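Local coordinates for putative mannose-6-phosphate isomerase YvyI (Bacillus subtilis, PDB 1QWR), which probably interconverts D-mannose 6-phosphate and D-fructose 6-phosphate as a zinc-dependent isomerase of the type 1 phosphomannose isomerase family, at residues I44-K49 and K62-L67; G280-E285 and P304-K309. All coordinates share one frame; numbering follows the deposited sequence.

Interaction 1. Residues I44-K49 and K62-L67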
ATOM      1  N   ILE A  44      -4.328   6.766  -1.425  1.00 13.57           N
ATOM      2  CA  ILE A  44      -3.792   7.636  -2.479  1.00 14.70           C
ATOM      3  C   ILE A  44      -3.978   6.711  -3.686  1.00 15.14           C
ATOM      4  O   ILE A  44      -3.256   5.734  -3.868  1.00 14.99           O
ATOM      5  CB  ILE A  44      -2.315   7.997  -2.283  1.00 13.09           C
ATOM      6  CG1 ILE A  44      -2.151   8.864  -1.010  1.00 15.91           C
ATOM      7  CG2 ILE A  44      -1.823   8.820  -3.492  1.00 12.34           C
ATOM      8  CD1 ILE A  44      -1.667   8.087   0.251  1.00 11.85           C
ATOM      9  N   SER A  45      -4.982   6.999  -4.498  1.00 15.07           N
ATOM     10  CA  SER A  45      -5.285   6.120  -5.613  1.00 15.08           C
ATOM     11  C   SER A  45      -5.649   6.817  -6.900  1.00 16.07           C
ATOM     12  O   SER A  45      -6.361   7.820  -6.881  1.00 15.82           O
ATOM     13  CB  SER A  45      -6.468   5.214  -5.220  1.00 16.31           C
ATOM     14  OG  SER A  45      -7.094   4.578  -6.346  1.00 14.18           O
ATOM     15  N   ALA A  46      -5.142   6.284  -8.007  1.00 15.12           N
ATOM     16  CA  ALA A  46      -5.515   6.762  -9.329  1.00 15.60           C
ATOM     17  C   ALA A  46      -6.005   5.523 -10.092  1.00 16.41           C
ATOM     18  O   ALA A  46      -6.082   5.510 -11.331  1.00 14.81           O
ATOM     19  CB  ALA A  46      -4.338   7.394 -10.060  1.00 16.48           C
ATOM     20  N   HIS A  47      -6.343   4.466  -9.365  1.00 15.87           N
ATOM     21  CA  HIS A  47      -6.810   3.273 -10.069  1.00 16.30           C
ATOM     22  C   HIS A  47      -8.245   3.521 -10.535  1.00 16.57           C
ATOM     23  O   HIS A  47      -9.062   4.038  -9.780  1.00 16.39           O
ATOM     24  CB  HIS A  47      -6.750   2.028  -9.170  1.00 15.75           C
ATOM     25  CG  HIS A  47      -6.841   0.747  -9.943  1.00 17.37           C
ATOM     26  ND1 HIS A  47      -8.038   0.244 -10.417  1.00 15.78           N
ATOM     27  CD2 HIS A  47      -5.873  -0.065 -10.427  1.00 16.73           C
ATOM     28  CE1 HIS A  47      -7.799  -0.819 -11.164  1.00 18.96           C
ATOM     29  NE2 HIS A  47      -6.494  -1.028 -11.188  1.00 19.26           N
ATOM     30  N   PRO A  48      -8.552   3.170 -11.793  1.00 17.59           N
ATOM     31  CA  PRO A  48      -9.895   3.353 -12.368  1.00 19.00           C
ATOM     32  C   PRO A  48     -11.030   2.779 -11.517  1.00 21.08           C
ATOM     33  O   PRO A  48     -12.129   3.337 -11.477  1.00 20.18           O
ATOM     34  CB  PRO A  48      -9.793   2.666 -13.729  1.00 19.72           C
ATOM     35  CG  PRO A  48      -8.349   2.836 -14.109  1.00 21.68           C
ATOM     36  CD  PRO A  48      -7.627   2.569 -12.774  1.00 17.08           C
ATOM     37  N   LYS A  49     -10.774   1.675 -10.823  1.00 18.91           N
ATOM     38  CA  LYS A  49     -11.806   1.056  -9.981  1.00 20.82           C
ATOM     39  C   LYS A  49     -12.123   1.800  -8.676  1.00 21.38           C
ATOM     40  O   LYS A  49     -13.051   1.440  -7.956  1.00 22.00           O
ATOM     41  CB  LYS A  49     -11.415  -0.385  -9.661  1.00 21.85           C
ATOM     42  CG  LYS A  49     -11.463  -1.322 -10.867  1.00 24.47           C
ATOM     43  CD  LYS A  49     -11.153  -2.747 -10.425  1.00 28.75           C
ATOM     44  CE  LYS A  49     -11.130  -3.730 -11.606  1.00 32.89           C
ATOM     45  NZ  LYS A  49     -10.703  -5.108 -11.192  1.00 35.49           N
ATOM     46  N   LYS A  62     -11.529  17.082  -8.412  1.00 25.68           N
ATOM     47  CA  LYS A  62     -10.872  16.350  -9.491  1.00 25.02           C
ATOM     48  C   LYS A  62     -10.328  15.013  -8.986  1.00 22.81           C
ATOM     49  O   LYS A  62     -10.003  14.891  -7.806  1.00 22.06           O
ATOM     50  CB  LYS A  62      -9.736  17.192 -10.063  1.00 26.29           C
ATOM     51  CG  LYS A  62     -10.236  18.478 -10.743  1.00 30.77           C
ATOM     52  CD  LYS A  62      -9.188  19.046 -11.674  1.00 33.47           C
ATOM     53  CE  LYS A  62      -9.697  20.295 -12.413  1.00 36.13           C
ATOM     54  NZ  LYS A  62     -10.903  20.043 -13.259  1.00 35.59           N
ATOM     55  N   THR A  63     -10.228  14.010  -9.856  1.00 21.16           N
ATOM     56  CA  THR A  63      -9.693  12.719  -9.414  1.00 19.11           C
ATOM     57  C   THR A  63      -8.188  12.761  -9.615  1.00 17.03           C
ATOM     58  O   THR A  63      -7.681  13.602 -10.352  1.00 16.59           O
ATOM     59  CB  THR A  63     -10.192  11.525 -10.241  1.00 19.30           C
ATOM     60  OG1 THR A  63      -9.692  11.641 -11.585  1.00 19.54           O
ATOM     61  CG2 THR A  63     -11.711  11.455 -10.246  1.00 20.48           C
ATOM     62  N   LEU A  64      -7.472  11.834  -8.981  1.00 18.55           N
ATOM     63  CA  LEU A  64      -6.027  11.816  -9.134  1.00 17.98           C
ATOM     64  C   LEU A  64      -5.691  11.496 -10.574  1.00 16.88           C
ATOM     65  O   LEU A  64      -4.652  11.907 -11.060  1.00 15.19           O
ATOM     66  CB  LEU A  64      -5.392  10.787  -8.193  1.00 17.09           C
ATOM     67  CG  LEU A  64      -3.872  10.846  -8.050  1.00 15.35           C
ATOM     68  CD1 LEU A  64      -3.416  12.272  -7.676  1.00 17.31           C
ATOM     69  CD2 LEU A  64      -3.437   9.857  -6.954  1.00 15.43           C
ATOM     70  N   ILE A  65      -6.580  10.786 -11.281  1.00 16.97           N
ATOM     71  CA  ILE A  65      -6.308  10.488 -12.689  1.00 16.93           C
ATOM     72  C   ILE A  65      -6.313  11.795 -13.503  1.00 16.76           C
ATOM     73  O   ILE A  65      -5.438  12.014 -14.346  1.00 15.06           O
ATOM     74  CB  ILE A  65      -7.367   9.512 -13.282  1.00 18.88           C
ATOM     75  CG1 ILE A  65      -7.305   8.174 -12.518  1.00 19.77           C
ATOM     76  CG2 ILE A  65      -7.121   9.326 -14.790  1.00 16.69           C
ATOM     77  CD1 ILE A  65      -8.437   7.200 -12.815  1.00 22.65           C
ATOM     78  N   GLU A  66      -7.311  12.644 -13.273  0.50 16.74           N
ATOM     79  CA  GLU A  66      -7.391  13.914 -13.995  0.50 18.40           C
ATOM     80  C   GLU A  66      -6.156  14.780 -13.680  0.51 18.47           C
ATOM     81  O   GLU A  66      -5.646  15.493 -14.544  0.51 18.07           O
ATOM     82  CB  GLU A  66      -8.690  14.656 -13.641  0.51 19.90           C
ATOM     83  CG  GLU A  66      -8.828  16.015 -14.327  0.56 23.64           C
ATOM     84  CD  GLU A  66     -10.245  16.565 -14.300  0.43 24.31           C
ATOM     85  OE1 GLU A  66     -10.441  17.723 -14.732  0.48 26.34           O
ATOM     86  OE2 GLU A  66     -11.162  15.840 -13.861  0.60 26.02           O
ATOM     87  N   LEU A  67      -5.674  14.719 -12.446  1.00 18.89           N
ATOM     88  CA  LEU A  67      -4.470  15.474 -12.087  1.00 18.98           C
ATOM     89  C   LEU A  67      -3.279  14.927 -12.861  1.00 17.54           C
ATOM     90  O   LEU A  67      -2.479  15.665 -13.435  1.00 16.76           O
ATOM     91  CB  LEU A  67      -4.196  15.366 -10.587  1.00 23.74           C
ATOM     92  CG  LEU A  67      -4.860  16.391  -9.681  1.00 26.52           C
ATOM     93  CD1 LEU A  67      -4.158  16.360  -8.324  1.00 28.89           C
ATOM     94  CD2 LEU A  67      -4.730  17.789 -10.287  1.00 29.09           C
TER

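Interaction 2. Residues G280-E285 and P304-K309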
ATOM      1  N   GLY A 280      -0.437  17.107  13.836  1.00 19.22           N
ATOM      2  CA  GLY A 280       0.588  18.123  13.759  1.00 19.11           C
ATOM      3  C   GLY A 280       0.180  19.258  12.849  1.00 19.01           C
ATOM      4  O   GLY A 280      -0.897  19.240  12.236  1.00 21.76           O
ATOM      5  N   LEU A 281       1.062  20.235  12.743  1.00 19.47           N
ATOM      6  CA  LEU A 281       0.798  21.407  11.939  1.00 20.88           C
ATOM      7  C   LEU A 281       1.886  21.559  10.869  1.00 20.39           C
ATOM      8  O   LEU A 281       3.082  21.641  11.170  1.00 20.30           O
ATOM      9  CB  LEU A 281       0.740  22.643  12.859  1.00 24.40           C
ATOM     10  CG  LEU A 281       0.144  23.921  12.247  1.00 26.60           C
ATOM     11  CD1 LEU A 281      -1.295  23.664  11.851  1.00 27.72           C
ATOM     12  CD2 LEU A 281       0.217  25.086  13.235  1.00 27.38           C
ATOM     13  N   LEU A 282       1.460  21.575   9.607  1.00 20.49           N
ATOM     14  CA  LEU A 282       2.404  21.747   8.509  1.00 19.06           C
ATOM     15  C   LEU A 282       2.396  23.237   8.155  1.00 21.04           C
ATOM     16  O   LEU A 282       1.337  23.829   7.896  1.00 22.60           O
ATOM     17  CB  LEU A 282       1.971  20.902   7.299  1.00 18.34           C
ATOM     18  CG  LEU A 282       2.963  20.831   6.134  1.00 20.71           C
ATOM     19  CD1 LEU A 282       2.648  19.606   5.286  1.00 24.26           C
ATOM     20  CD2 LEU A 282       2.864  22.085   5.299  1.00 20.51           C
ATOM     21  N   LYS A 283       3.577  23.847   8.156  1.00 20.74           N
ATOM     22  CA  LYS A 283       3.679  25.266   7.838  1.00 22.18           C
ATOM     23  C   LYS A 283       4.650  25.488   6.695  1.00 22.95           C
ATOM     24  O   LYS A 283       5.700  24.855   6.627  1.00 22.21           O
ATOM     25  CB  LYS A 283       4.141  26.044   9.070  1.00 24.02           C
ATOM     26  CG  LYS A 283       3.275  25.763  10.283  1.00 26.94           C
ATOM     27  CD  LYS A 283       3.222  26.942  11.235  1.00 33.95           C
ATOM     28  CE  LYS A 283       4.526  27.135  11.970  1.00 36.06           C
ATOM     29  NZ  LYS A 283       4.381  28.231  12.974  1.00 40.90           N
ATOM     30  N   TYR A 284       4.282  26.372   5.779  1.00 23.08           N
ATOM     31  CA  TYR A 284       5.149  26.699   4.647  1.00 26.62           C
ATOM     32  C   TYR A 284       4.781  28.103   4.186  1.00 27.87           C
ATOM     33  O   TYR A 284       3.593  28.454   4.088  1.00 25.76           O
ATOM     34  CB  TYR A 284       4.975  25.688   3.511  1.00 26.62           C
ATOM     35  CG  TYR A 284       3.623  25.696   2.869  1.00 26.27           C
ATOM     36  CD1 TYR A 284       3.409  26.356   1.656  1.00 29.22           C
ATOM     37  CD2 TYR A 284       2.556  25.038   3.462  1.00 28.20           C
ATOM     38  CE1 TYR A 284       2.146  26.347   1.048  1.00 30.55           C
ATOM     39  CE2 TYR A 284       1.298  25.028   2.876  1.00 29.59           C
ATOM     40  CZ  TYR A 284       1.097  25.686   1.668  1.00 30.38           C
ATOM     41  OH  TYR A 284      -0.169  25.705   1.116  1.00 33.15           O
ATOM     42  N   GLU A 285       5.809  28.898   3.910  1.00 32.12           N
ATOM     43  CA  GLU A 285       5.618  30.285   3.519  1.00 36.39           C
ATOM     44  C   GLU A 285       4.690  30.887   4.578  1.00 36.94           C
ATOM     45  O   GLU A 285       4.923  30.681   5.768  1.00 38.52           O
ATOM     46  CB  GLU A 285       5.037  30.364   2.101  1.00 38.70           C
ATOM     47  CG  GLU A 285       5.922  29.625   1.095  1.00 41.66           C
ATOM     48  CD  GLU A 285       5.726  30.073  -0.337  1.00 43.94           C
ATOM     49  OE1 GLU A 285       4.562  30.147  -0.794  1.00 44.86           O
ATOM     50  OE2 GLU A 285       6.747  30.340  -1.008  1.00 44.60           O
ATOM     51  N   PRO A 304       7.133  24.233  -1.438  1.00 19.85           N
ATOM     52  CA  PRO A 304       8.183  25.028  -0.794  1.00 21.76           C
ATOM     53  C   PRO A 304       8.722  24.290   0.441  1.00 23.65           C
ATOM     54  O   PRO A 304       8.073  23.375   0.967  1.00 20.92           O
ATOM     55  CB  PRO A 304       7.462  26.313  -0.371  1.00 21.56           C
ATOM     56  CG  PRO A 304       6.241  26.370  -1.232  1.00 23.32           C
ATOM     57  CD  PRO A 304       5.831  24.930  -1.403  1.00 20.95           C
ATOM     58  N   ASP A 305       9.905  24.676   0.905  1.00 23.58           N
ATOM     59  CA  ASP A 305      10.427  24.048   2.107  1.00 23.71           C
ATOM     60  C   ASP A 305       9.360  24.295   3.169  1.00 22.71           C
ATOM     61  O   ASP A 305       8.660  25.322   3.152  1.00 22.36           O
ATOM     62  CB  ASP A 305      11.763  24.668   2.517  1.00 25.87           C
ATOM     63  CG  ASP A 305      12.905  24.242   1.601  1.00 29.37           C
ATOM     64  OD1 ASP A 305      12.657  23.508   0.619  1.00 25.26           O
ATOM     65  OD2 ASP A 305      14.057  24.645   1.864  1.00 31.67           O
ATOM     66  N   PHE A 306       9.225  23.353   4.087  1.00 21.33           N
ATOM     67  CA  PHE A 306       8.191  23.448   5.109  1.00 23.38           C
ATOM     68  C   PHE A 306       8.626  22.849   6.441  1.00 22.11           C
ATOM     69  O   PHE A 306       9.703  22.274   6.551  1.00 21.01           O
ATOM     70  CB  PHE A 306       6.939  22.710   4.614  1.00 22.59           C
ATOM     71  CG  PHE A 306       7.156  21.235   4.345  1.00 23.86           C
ATOM     72  CD1 PHE A 306       6.750  20.272   5.271  1.00 25.45           C
ATOM     73  CD2 PHE A 306       7.756  20.815   3.158  1.00 23.97           C
ATOM     74  CE1 PHE A 306       6.942  18.898   5.014  1.00 23.78           C
ATOM     75  CE2 PHE A 306       7.953  19.455   2.886  1.00 23.26           C
ATOM     76  CZ  PHE A 306       7.546  18.499   3.815  1.00 24.45           C
ATOM     77  N   THR A 307       7.785  23.023   7.457  1.00 21.38           N
ATOM     78  CA  THR A 307       8.043  22.443   8.770  1.00 20.80           C
ATOM     79  C   THR A 307       6.765  21.718   9.197  1.00 22.10           C
ATOM     80  O   THR A 307       5.674  22.029   8.715  1.00 19.60           O
ATOM     81  CB  THR A 307       8.362  23.517   9.867  1.00 22.33           C
ATOM     82  OG1 THR A 307       7.212  24.341  10.077  1.00 25.82           O
ATOM     83  CG2 THR A 307       9.542  24.412   9.454  1.00 20.22           C
ATOM     84  N   ILE A 308       6.919  20.729  10.072  1.00 21.20           N
ATOM     85  CA  ILE A 308       5.804  20.004  10.639  1.00 20.77           C
ATOM     86  C   ILE A 308       6.060  20.059  12.138  1.00 22.68           C
ATOM     87  O   ILE A 308       7.101  19.624  12.614  1.00 24.17           O
ATOM     88  CB  ILE A 308       5.742  18.532  10.194  1.00 19.39           C
ATOM     89  CG1 ILE A 308       5.292  18.459   8.726  1.00 20.14           C
ATOM     90  CG2 ILE A 308       4.731  17.779  11.055  1.00 20.34           C
ATOM     91  CD1 ILE A 308       5.329  17.066   8.132  1.00 19.55           C
ATOM     92  N   LYS A 309       5.106  20.611  12.871  1.00 22.82           N
ATOM     93  CA  LYS A 309       5.249  20.736  14.313  1.00 24.16           C
ATOM     94  C   LYS A 309       4.216  19.879  15.031  1.00 22.63           C
ATOM     95  O   LYS A 309       3.014  20.022  14.776  1.00 24.16           O
ATOM     96  CB  LYS A 309       5.056  22.196  14.700  1.00 27.52           C
ATOM     97  CG  LYS A 309       5.219  22.486  16.183  1.00 33.30           C
ATOM     98  CD  LYS A 309       4.657  23.871  16.485  1.00 37.52           C
ATOM     99  CE  LYS A 309       5.216  24.920  15.529  1.00 41.80           C
ATOM    100  NZ  LYS A 309       4.563  26.250  15.706  1.00 45.29           N
TER
HETATM  101  O   HOH W   1       2.437  27.465  15.244  1.00 41.40           O
HETATM  102  O   HOH W   2       8.201  28.027   3.083  1.00 36.14           O

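Interaction 1. Residues I44-K49 and K62-L67
The N-terminal turn of helix 64-70 presents Leu64 and Ile65 to Ile44, Ser45 and Ala46, where strand 38-44 gives way to a loop in the catalytic domain. It illustrates how a helix start can be seated on a loop by aliphatic side chains packing on a methyl and on carbonyl oxygens. Ala46 supplies the small surface at the centre: its CB lies 3.9 Å from Ile65 CG1 and 4.0 Å from Leu64 CB, so one methyl serves two consecutive helix residues. Ile65 reaches along the loop backbone. With its CG1 anti to the carbonyl carbon (chi1 -62°), CG1 comes within 3.2 Å of Ala46 O, and CD1 carries on to Pro48 CA at 4.1 Å. Leu64 reaches back toward the strand end, its CB 3.4 Å from Ser45 O and its CD2 branch 4.0 Å from Ile44 CG2.

Each backbone is fixed locally by a side chain. Thr63 is the N-cap of the helix, its OG1 accepting from Glu66 N at 3.1 Å. In the loop, Ser45 OG accepts from His47 N to close an ST turn and also bonds Gly50 O. His47 ND1 accepts from Lys49 N, which lies 18° out of the ring plane, while NE2 of the same ring is bonded to Glu114 OE1; the imidazole is thus held at both nitrogens, and the side chain of His47 is about 13 Å from the zinc ion.

Around the contact, backbone bonds from Leu64 to Ser52 and from Lys62 to Val54 tie the helix start to the intervening chain. Phe83 touches Ala46, and Phe75 touches Leu64. Ile44 is bonded through its backbone to Thr87 of strand 85-92, and its side chain meets Ile272 of strand 271-276; Ile298 of strand 296-299 touches both Ile44 and Leu64.

Interaction 2. Residues G280-E285 and P304-K309
Leu282 and Ile308 form a non-hydrogen-bonded pair in an antiparallel four-stranded sheet of the cupin domain, where strands 278-284 and 306-309 are the inner two. The pairs flanking them, Leu281 with Lys309 and Lys283 with Thr307, are hydrogen-bonded; Lys283 N reaches Thr307 O at 2.8 Å, and Thr307 N bonds back to Lys283 O.

The tight side of the contact is the face bearing Leu282. Phe306 holds its CG between its own backbone N and carbonyl carbon (chi1 61°), a position that brings ring atom CD1 to 3.9 Å from Leu282 CG. Leu282 CG also lies 4.2 Å from Ile308 CG1, and Tyr284 CB meets Phe306 CB at 3.7 Å. Cut back to an alanine, Leu282 would no longer reach Phe306 CD1 or Ile308 CG1, which would probably open a gap beside the ring and leave it freer to shift.

The opposite face is looser. There the bent chains of Lys283 and Lys309 bring their NZ atoms within 3.4 Å of each other. A water accepts from Lys283 NZ, and Lys309 touches Glu261 of strand 261-264, which may offset the charge. Beyond the last strand pair, Glu285 lays its CG and carboxylate carbon against the Pro304 ring, and direct backbone pairing gives way to solvent: one water accepts from Glu285 N at 2.7 Å and donates to Asp305 O.

Interaction 1 is complete before interaction 2 begins along the chain, and their centres stand 26 Å apart, with about 13 Å between nearest atoms. One belongs to the catalytic domain family, the other to the C-terminal cupin domain, both of the cupin clan. They do not touch, but are related through neighbouring strands: strands 271-276 and 296-299, both touched by Ile44 and the second also by Leu64, belong to the C-terminal cupin domain that also contains residues 280-285 and 304-309. Interaction 1 therefore probably lies near where the two parts of the protein meet, whereas interaction 2 joins the inner strands of a separate four-stranded sheet, away from the zinc site.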